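PDB 2XSG: CCMAN5 from Cellulosimicrobium cellulans, which hydrolyses alpha-mannosidic linkages as a family 92 glycoside hydrolase, and enables mannose-6-phosphate modification of yeast-produced human lysosomal enzymes. Local coordinates for residues A[60-65]-A[113-118]; A[119-124]-A[128-133]. All blocks are in the same frame, centred on the assembly; numbering follows the deposited sequence.

From the N terminus, strand 58-63 comes first, running between strands 40-44 and 99-100 in a small antiparallel sheet. Contact 1 is made when the chain returns in strand 112-121: residues 113-118 come back beside residues 60-65 and close a loop of 47 residues. The same strand runs on into contact 2, where residues 119-121 pair with 128-130 in a hairpin, three residues lying between the segments. The two contacts are thus in series, neither nested nor crossed, with centres about 16 Å apart. Contact 1 joins two sheets of the N-terminal domain through side chains; contact 2 lies within the larger sheet. They meet where Thr133 CG2 packs against Leu117 O, 3.6 Å away.

Contact 1: A[60-65]-A[113-118]; sequences SGFTHT and YSVGLG
Phe62 reaches from strand 58-63 to Tyr113 and Val115 on strand 112-121, joining two antiparallel sheets of the family 92 N-terminal domain by side-chain packing. The strands do not pair: no hydrogen bond links the two segments, and the nearest CA atoms, those of Phe62 and Tyr113, are 10.1 Å apart. The phenyl ring fills much of that interval. The bond from CA to CB runs alongside the other strand rather than at it, and the torsion to CG, anti to the carbonyl carbon (chi1 -58°), turns the ring across the gap. CB and CG meet nothing on the other strand; contact begins farther out on the ring. CE1 comes 3.6 Å from Tyr113 CD1, which lies at the edge of the phenyl ring, near its plane, and is almost as close to Tyr113 CE1. The neighbouring CZ also borders the tyrosine ring. The rings touch along their rims without stacking, centroids 5.9 Å apart and planes at 68°. Tyr113 points from its strand toward Phe62, and its CG, anti to the backbone N (chi1 171°), sets the CD1-CE1 side of the ring against the phenyl rim. Its hydroxyl is hydrogen-bonded to Glu106, giving the buried ring a polar tether at its far end. Ala136 and Val138 of strand 133-140 and Pro41 of strand 40-44 also pack on Phe62, so both sheets contribute to the apolar packing around it. Cutting the phenylalanine back to an alanine here is likely to leave the CD1-CE1 rim of Tyr113 and CG1 of Val115 without their mate on strand 58-63. That valine contact is the looser of the two, with Phe62 CZ 4.2 Å from Val115 CG1.

Contact 2: A[119-124]-A[128-133]; sequences NVAGTD and TGAPGT
A beta hairpin in the large antiparallel sheet of the N-terminal domain joins the end of strand 112-121 to strand 128-130. Ala121 and Thr128 form its hydrogen-bonded pair: Ala121 N gives to Thr128 O and Thr128 N to Ala121 O, both at 3.0 Å. Next comes the non-hydrogen-bonded pair Val120 and Gly129, where Val120 CA lies 3.3 Å from Thr128 O in a CA-H...O contact. Ala130 N then gives a 2.8 Å bond to Asn119 O, arriving well above the carbonyl plane rather than on a lone pair. Beside this bond the methyls touch, Ala121 CB lying 3.7 Å from Ala130 CB. The chain turns a corner at Pro131 and Gly132, yet the backbone connection continues: Asn119 N gives to Gly132 O at 3.0 Å. Asn119 CB lies against this corner, 3.2 Å from Gly132 O. Gly132 has phi 96° and psi -180°, angles at which a side chain would jam against the preceding carbonyl O. The backbone of Val120 is hydrogen-bonded to that of Ser85. Antiparallel pairing of 119-121 with 128-130 across a short connection makes this a beta hairpin, whose second arm breaks at Pro131 and Gly132 before strand 133-140 also pairs with strand 112-121.

Contact 1: A[60-65]-A[113-118]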
# COMPACT_ATOMS: atom_id res chain seq x y z
N SER A 60 -14.73 -9.07 18.30
CA SER A 60 -14.14 -9.21 19.62
C SER A 60 -13.81 -7.80 20.14
O SER A 60 -14.52 -7.28 21.00
CB SER A 60 -12.92 -10.12 19.55
OG SER A 60 -12.02 -9.64 18.56
N GLY A 61 -12.79 -7.16 19.59
CA GLY A 61 -12.36 -5.83 20.04
C GLY A 61 -11.55 -5.03 19.02
O GLY A 61 -11.70 -5.21 17.82
N PHE A 62 -10.67 -4.15 19.51
CA PHE A 62 -9.86 -3.29 18.65
C PHE A 62 -8.36 -3.52 18.83
O PHE A 62 -7.86 -3.54 19.96
CB PHE A 62 -10.20 -1.82 18.91
CG PHE A 62 -11.65 -1.51 18.67
CD1 PHE A 62 -12.09 -1.14 17.40
CD2 PHE A 62 -12.58 -1.61 19.70
CE1 PHE A 62 -13.41 -0.87 17.15
CE2 PHE A 62 -13.94 -1.33 19.47
CZ PHE A 62 -14.35 -0.96 18.18
N THR A 63 -7.66 -3.70 17.71
CA THR A 63 -6.21 -3.83 17.68
C THR A 63 -5.67 -2.47 17.28
O THR A 63 -6.44 -1.64 16.78
CB THR A 63 -5.77 -4.90 16.67
OG1 THR A 63 -6.37 -4.63 15.39
CG2 THR A 63 -6.23 -6.25 17.12
N HIS A 64 -4.38 -2.20 17.52
CA HIS A 64 -3.86 -0.84 17.37
C HIS A 64 -2.76 -0.69 16.33
O HIS A 64 -2.37 0.44 16.01
CB HIS A 64 -3.43 -0.27 18.74
CG HIS A 64 -4.59 -0.01 19.65
ND1 HIS A 64 -5.30 -1.02 20.25
CD2 HIS A 64 -5.21 1.14 19.99
CE1 HIS A 64 -6.29 -0.50 20.96
NE2 HIS A 64 -6.25 0.81 20.82
N THR A 65 -2.25 -1.81 15.84
CA THR A 65 -1.21 -1.81 14.80
C THR A 65 -1.68 -2.62 13.61
O THR A 65 -2.50 -3.53 13.74
CB THR A 65 0.16 -2.38 15.29
OG1 THR A 65 0.06 -3.81 15.47
CG2 THR A 65 0.59 -1.73 16.60
N TYR A 113 -14.04 5.08 13.88
CA TYR A 113 -14.90 3.92 13.65
C TYR A 113 -15.85 3.72 14.85
O TYR A 113 -15.44 3.87 16.00
CB TYR A 113 -14.06 2.67 13.38
CG TYR A 113 -14.86 1.39 13.33
CD1 TYR A 113 -15.22 0.73 14.51
CD2 TYR A 113 -15.24 0.84 12.12
CE1 TYR A 113 -15.94 -0.44 14.48
CE2 TYR A 113 -15.97 -0.34 12.08
CZ TYR A 113 -16.31 -0.98 13.27
OH TYR A 113 -17.05 -2.13 13.25
N SER A 114 -17.11 3.40 14.57
CA SER A 114 -18.09 3.19 15.65
C SER A 114 -18.99 1.99 15.33
O SER A 114 -19.31 1.73 14.16
CB SER A 114 -18.92 4.47 15.90
OG SER A 114 -18.10 5.65 15.89
N VAL A 115 -19.37 1.24 16.38
CA VAL A 115 -20.19 0.03 16.25
C VAL A 115 -20.93 -0.26 17.56
O VAL A 115 -20.41 -0.01 18.67
CB VAL A 115 -19.34 -1.21 15.83
CG1 VAL A 115 -18.33 -1.62 16.94
CG2 VAL A 115 -20.24 -2.41 15.45
N GLY A 116 -22.16 -0.75 17.42
CA GLY A 116 -22.91 -1.26 18.56
C GLY A 116 -22.65 -2.74 18.70
O GLY A 116 -22.93 -3.52 17.78
N LEU A 117 -22.07 -3.13 19.83
CA LEU A 117 -21.73 -4.52 20.10
C LEU A 117 -22.74 -5.11 21.06
O LEU A 117 -23.11 -4.45 22.03
CB LEU A 117 -20.32 -4.62 20.69
CG LEU A 117 -19.15 -4.08 19.85
CD1 LEU A 117 -17.83 -4.03 20.68
CD2 LEU A 117 -19.00 -4.90 18.56
N GLY A 118 -23.21 -6.32 20.77
CA GLY A 118 -24.07 -7.04 21.69
C GLY A 118 -23.35 -7.30 22.99
O GLY A 118 -22.16 -7.68 23.01

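Contact 2: A[119-124]-A[128-133]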
# COMPACT_ATOMS: atom_id res chain seq x y z
N ASN A 119 -24.04 -7.04 24.10
CA ASN A 119 -23.42 -7.17 25.43
C ASN A 119 -23.08 -8.64 25.69
O ASN A 119 -23.77 -9.53 25.19
CB ASN A 119 -24.35 -6.59 26.50
CG ASN A 119 -23.70 -6.49 27.88
OD1 ASN A 119 -24.40 -6.62 28.89
ND2 ASN A 119 -22.38 -6.27 27.94
N VAL A 120 -22.01 -8.88 26.44
CA VAL A 120 -21.63 -10.21 26.89
C VAL A 120 -21.30 -10.19 28.38
O VAL A 120 -20.71 -9.21 28.88
CB VAL A 120 -20.47 -10.83 26.05
CG1 VAL A 120 -20.88 -10.99 24.59
CG2 VAL A 120 -19.18 -9.99 26.15
N ALA A 121 -21.68 -11.25 29.09
CA ALA A 121 -21.48 -11.34 30.55
C ALA A 121 -21.36 -12.79 31.01
O ALA A 121 -21.59 -13.70 30.24
CB ALA A 121 -22.62 -10.63 31.30
N GLY A 122 -21.03 -12.99 32.29
CA GLY A 122 -20.73 -14.32 32.80
C GLY A 122 -19.28 -14.41 33.27
O GLY A 122 -18.59 -13.39 33.36
N THR A 123 -18.83 -15.63 33.59
CA THR A 123 -17.50 -15.83 34.17
C THR A 123 -16.72 -16.83 33.33
O THR A 123 -17.19 -17.95 33.06
CB THR A 123 -17.59 -16.25 35.66
OG1 THR A 123 -18.32 -15.25 36.38
CG2 THR A 123 -16.21 -16.37 36.27
N ASP A 124 -15.55 -16.40 32.87
CA ASP A 124 -14.67 -17.24 32.04
C ASP A 124 -15.40 -17.89 30.85
O ASP A 124 -16.18 -17.23 30.16
CB ASP A 124 -13.96 -18.29 32.92
CG ASP A 124 -13.05 -17.67 33.97
OD1 ASP A 124 -12.09 -16.94 33.60
OD2 ASP A 124 -13.28 -17.92 35.17
N THR A 128 -21.29 -15.34 27.75
CA THR A 128 -22.19 -15.46 26.60
C THR A 128 -22.99 -14.16 26.43
O THR A 128 -22.84 -13.21 27.21
CB THR A 128 -23.14 -16.69 26.78
OG1 THR A 128 -23.85 -16.94 25.55
CG2 THR A 128 -24.13 -16.49 27.94
N GLY A 129 -23.83 -14.12 25.39
CA GLY A 129 -24.68 -12.96 25.11
C GLY A 129 -25.45 -12.54 26.35
O GLY A 129 -25.91 -13.39 27.13
N ALA A 130 -25.58 -11.24 26.55
CA ALA A 130 -26.33 -10.69 27.68
C ALA A 130 -27.11 -9.51 27.12
O ALA A 130 -26.69 -8.94 26.10
CB ALA A 130 -25.38 -10.25 28.79
N PRO A 131 -28.28 -9.18 27.74
CA PRO A 131 -29.12 -8.04 27.37
C PRO A 131 -28.34 -6.74 27.20
O PRO A 131 -27.37 -6.49 27.94
CB PRO A 131 -30.07 -7.90 28.58
CG PRO A 131 -29.65 -8.92 29.58
CD PRO A 131 -28.92 -9.97 28.80
N GLY A 132 -28.73 -5.95 26.21
CA GLY A 132 -28.19 -4.61 26.05
C GLY A 132 -27.04 -4.48 25.07
O GLY A 132 -26.59 -5.46 24.47
N THR A 133 -26.54 -3.26 24.93
CA THR A 133 -25.57 -2.93 23.89
C THR A 133 -24.36 -2.22 24.47
O THR A 133 -24.50 -1.32 25.29
CB THR A 133 -26.28 -2.12 22.77
OG1 THR A 133 -27.23 -2.98 22.13
CG2 THR A 133 -25.30 -1.62 21.72